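Local structure of tRNA (Adenine(22)-N(1))-methyltransferase (Mycoplasma capricolum subsp. capricolum, 6QE6) at residues A[159-164]-A[199-204]. The protein probably methylates N1 of adenine 22 in tRNA, and binds S-adenosyl-homocysteine, the product left by its methyl-donor cofactor. Sequence-based numbering, arbitrary orientation.
Sequences ESFIYE and NSLYIS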
ATOM      1  N   GLU A 159      -3.250   5.234   7.628  1.00 28.17           N
ATOM      2  CA  GLU A 159      -3.557   5.498   6.239  1.00 27.05           C
ATOM      3  C   GLU A 159      -3.219   6.941   5.958  1.00 27.62           C
ATOM      4  O   GLU A 159      -3.230   7.783   6.862  1.00 23.47           O
ATOM      5  CB  GLU A 159      -5.021   5.278   5.890  1.00 25.70           C
ATOM      6  CG  GLU A 159      -5.537   3.905   6.143  1.00 27.24           C
ATOM      7  CD  GLU A 159      -6.937   3.732   5.559  1.00 37.92           C
ATOM      8  OE1 GLU A 159      -7.913   3.581   6.342  1.00 35.63           O
ATOM      9  OE2 GLU A 159      -7.049   3.761   4.308  1.00 37.84           O
ATOM     10  N   SER A 160      -2.924   7.211   4.686  1.00 29.84           N
ATOM     11  CA  SER A 160      -2.778   8.578   4.206  1.00 29.35           C
ATOM     12  C   SER A 160      -2.893   8.587   2.686  1.00 28.71           C
ATOM     13  O   SER A 160      -2.872   7.540   2.026  1.00 28.72           O
ATOM     14  CB  SER A 160      -1.462   9.185   4.670  1.00 27.99           C
ATOM     15  OG  SER A 160      -0.535   9.099   3.632  1.00 34.13           O
ATOM     16  N   PHE A 161      -3.021   9.792   2.136  1.00 26.19           N
ATOM     17  CA  PHE A 161      -3.339   9.976   0.725  1.00 27.53           C
ATOM     18  C   PHE A 161      -2.316  10.929   0.136  1.00 28.20           C
ATOM     19  O   PHE A 161      -2.144  12.042   0.646  1.00 31.05           O
ATOM     20  CB  PHE A 161      -4.769  10.514   0.549  1.00 26.14           C
ATOM     21  CG  PHE A 161      -5.205  10.640  -0.891  1.00 29.13           C
ATOM     22  CD1 PHE A 161      -5.416   9.505  -1.676  1.00 31.15           C
ATOM     23  CD2 PHE A 161      -5.411  11.899  -1.465  1.00 30.31           C
ATOM     24  CE1 PHE A 161      -5.819   9.617  -3.005  1.00 27.74           C
ATOM     25  CE2 PHE A 161      -5.828  12.024  -2.786  1.00 29.56           C
ATOM     26  CZ  PHE A 161      -6.028  10.885  -3.557  1.00 32.95           C
ATOM     27  N   ILE A 162      -1.648  10.498  -0.935  1.00 29.03           N
ATOM     28  CA  ILE A 162      -0.433  11.138  -1.434  1.00 30.91           C
ATOM     29  C   ILE A 162      -0.600  11.513  -2.906  1.00 34.66           C
ATOM     30  O   ILE A 162      -1.079  10.708  -3.719  1.00 27.18           O
ATOM     31  CB  ILE A 162       0.787  10.215  -1.257  1.00 29.06           C
ATOM     32  CG1 ILE A 162       1.025   9.913   0.226  1.00 26.89           C
ATOM     33  CG2 ILE A 162       2.022  10.804  -1.927  1.00 30.19           C
ATOM     34  CD1 ILE A 162       1.983   8.776   0.446  1.00 28.12           C
ATOM     35  N   TYR A 163      -0.189  12.729  -3.251  1.00 33.44           N
ATOM     36  CA  TYR A 163      -0.071  13.147  -4.640  1.00 35.58           C
ATOM     37  C   TYR A 163       1.406  13.242  -5.005  1.00 34.23           C
ATOM     38  O   TYR A 163       2.161  13.954  -4.338  1.00 34.31           O
ATOM     39  CB  TYR A 163      -0.757  14.497  -4.876  1.00 32.78           C
ATOM     40  CG  TYR A 163      -0.357  15.083  -6.204  1.00 39.37           C
ATOM     41  CD1 TYR A 163      -1.000  14.694  -7.376  1.00 37.94           C
ATOM     42  CD2 TYR A 163       0.707  15.989  -6.298  1.00 40.61           C
ATOM     43  CE1 TYR A 163      -0.614  15.208  -8.605  1.00 46.31           C
ATOM     44  CE2 TYR A 163       1.109  16.502  -7.526  1.00 47.24           C
ATOM     45  CZ  TYR A 163       0.446  16.116  -8.677  1.00 51.44           C
ATOM     46  OH  TYR A 163       0.847  16.635  -9.894  1.00 53.60           O
ATOM     47  N   GLU A 164       1.820  12.542  -6.063  1.00 34.42           N
ATOM     48  CA  GLU A 164       3.173  12.725  -6.577  1.00 35.60           C
ATOM     49  C   GLU A 164       3.216  12.424  -8.069  1.00 37.75           C
ATOM     50  O   GLU A 164       2.624  11.446  -8.529  1.00 38.14           O
ATOM     51  CB  GLU A 164       4.191  11.844  -5.836  1.00 38.55           C
ATOM     52  CG  GLU A 164       5.619  11.960  -6.387  1.00 41.95           C
ATOM     53  CD  GLU A 164       6.674  11.282  -5.503  1.00 49.00           C
ATOM     54  OE1 GLU A 164       6.330  10.321  -4.774  1.00 46.11           O
ATOM     55  OE2 GLU A 164       7.854  11.717  -5.540  1.00 51.69           O
ATOM     56  N   ASN A 199      -9.032  16.558   5.636  1.00 32.74           N
ATOM     57  CA  ASN A 199      -7.960  16.373   4.654  1.00 39.56           C
ATOM     58  C   ASN A 199      -8.386  17.002   3.328  1.00 38.86           C
ATOM     59  O   ASN A 199      -9.091  16.377   2.528  1.00 37.35           O
ATOM     60  CB  ASN A 199      -7.631  14.894   4.497  1.00 33.21           C
ATOM     61  CG  ASN A 199      -6.412  14.651   3.635  1.00 34.89           C
ATOM     62  OD1 ASN A 199      -6.274  15.233   2.557  1.00 38.43           O
ATOM     63  ND2 ASN A 199      -5.528  13.765   4.090  1.00 33.62           N
ATOM     64  N   SER A 200      -7.928  18.235   3.077  1.00 36.87           N
ATOM     65  CA  SER A 200      -8.371  18.958   1.885  1.00 38.12           C
ATOM     66  C   SER A 200      -7.871  18.316   0.596  1.00 35.37           C
ATOM     67  O   SER A 200      -8.554  18.388  -0.432  1.00 39.82           O
ATOM     68  CB  SER A 200      -7.933  20.426   1.950  1.00 40.75           C
ATOM     69  OG  SER A 200      -6.678  20.566   2.605  1.00 47.50           O
ATOM     70  N   LEU A 201      -6.698  17.684   0.611  1.00 37.31           N
ATOM     71  CA  LEU A 201      -6.239  16.993  -0.592  1.00 37.32           C
ATOM     72  C   LEU A 201      -7.211  15.876  -0.978  1.00 35.90           C
ATOM     73  O   LEU A 201      -7.691  15.819  -2.121  1.00 31.20           O
ATOM     74  CB  LEU A 201      -4.821  16.446  -0.383  1.00 26.87           C
ATOM     75  CG  LEU A 201      -4.165  15.723  -1.573  1.00 30.59           C
ATOM     76  CD1 LEU A 201      -3.902  16.680  -2.739  1.00 22.85           C
ATOM     77  CD2 LEU A 201      -2.872  15.022  -1.172  1.00 32.32           C
ATOM     78  N   TYR A 202      -7.545  15.004  -0.018  1.00 31.63           N
ATOM     79  CA  TYR A 202      -8.401  13.850  -0.305  1.00 32.85           C
ATOM     80  C   TYR A 202      -9.837  14.277  -0.597  1.00 29.80           C
ATOM     81  O   TYR A 202     -10.503  13.698  -1.467  1.00 28.26           O
ATOM     82  CB  TYR A 202      -8.355  12.864   0.874  1.00 28.33           C
ATOM     83  CG  TYR A 202      -9.004  11.530   0.626  1.00 27.12           C
ATOM     84  CD1 TYR A 202      -8.818  10.857  -0.568  1.00 24.88           C
ATOM     85  CD2 TYR A 202      -9.802  10.928   1.600  1.00 32.73           C
ATOM     86  CE1 TYR A 202      -9.420   9.629  -0.801  1.00 30.94           C
ATOM     87  CE2 TYR A 202     -10.406   9.686   1.377  1.00 29.81           C
ATOM     88  CZ  TYR A 202     -10.212   9.046   0.173  1.00 30.47           C
ATOM     89  OH  TYR A 202     -10.801   7.824  -0.069  1.00 32.42           O
ATOM     90  N   ILE A 203     -10.342  15.270   0.131  1.00 29.45           N
ATOM     91  CA  ILE A 203     -11.683  15.758  -0.162  1.00 35.22           C
ATOM     92  C   ILE A 203     -11.734  16.319  -1.577  1.00 33.08           C
ATOM     93  O   ILE A 203     -12.674  16.050  -2.336  1.00 29.92           O
ATOM     94  CB  ILE A 203     -12.125  16.792   0.891  1.00 38.29           C
ATOM     95  CG1 ILE A 203     -12.303  16.105   2.249  1.00 33.97           C
ATOM     96  CG2 ILE A 203     -13.417  17.452   0.471  1.00 29.46           C
ATOM     97  CD1 ILE A 203     -12.442  17.071   3.404  1.00 34.37           C
ATOM     98  N   SER A 204     -10.700  17.065  -1.966  1.00 35.86           N
ATOM     99  CA  SER A 204     -10.636  17.611  -3.317  1.00 34.09           C
ATOM    100  C   SER A 204     -10.694  16.499  -4.359  1.00 32.07           C
ATOM    101  O   SER A 204     -11.471  16.566  -5.323  1.00 29.07           O
ATOM    102  CB  SER A 204      -9.366  18.433  -3.466  1.00 29.52           C
ATOM    103  OG  SER A 204      -9.336  18.993  -4.747  1.00 43.37           O
TER
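Phe161, on strand 155-163, faces Tyr202, in the first turn of helix 200-217, with CA atoms 6.5 Å apart where the axes of segments 159-163 and 200-204 approach to 8.7 Å at 73°. The two rings form an edge-to-face pair: their centroids lie 4.8 Å apart and the planes are inclined by 50°, so the T-shape is well short of perpendicular. Tyr202 CD1 does the touching, lying over the centre of one Phe161 face and 3.6 Å from Phe161 CG. With CG anti to the backbone N (chi1 -176°), the Phe161 ring extends from the strand to the helix. Leu201 meets the same ring at its edge, Leu201 CG being 4.0 Å from Phe161 CD2, while Leu201 CD2 also packs 3.6 Å from Phe161 O. Strand 155-163 is outermost in a seven-stranded sheet of order 3-2-1-4-5-7-6, as in the Rossmann-like fold of class I methyltransferases; the contact thus joins its border to the C-terminal helices, where Tyr202 also touches Tyr240. Asn199 is the N-cap of helix 200-217: its OD1 accepts from Tyr202 N at 2.9 Å, nearly straight at the N-H, although the donor sits above the Asn199 carbonyl plane; the bond anchors the backbone that carries the ring. At the far end of that ring, Tyr202 OH is hydrogen-bonded to Phe190 O, so the polar end of this buried residue is satisfied.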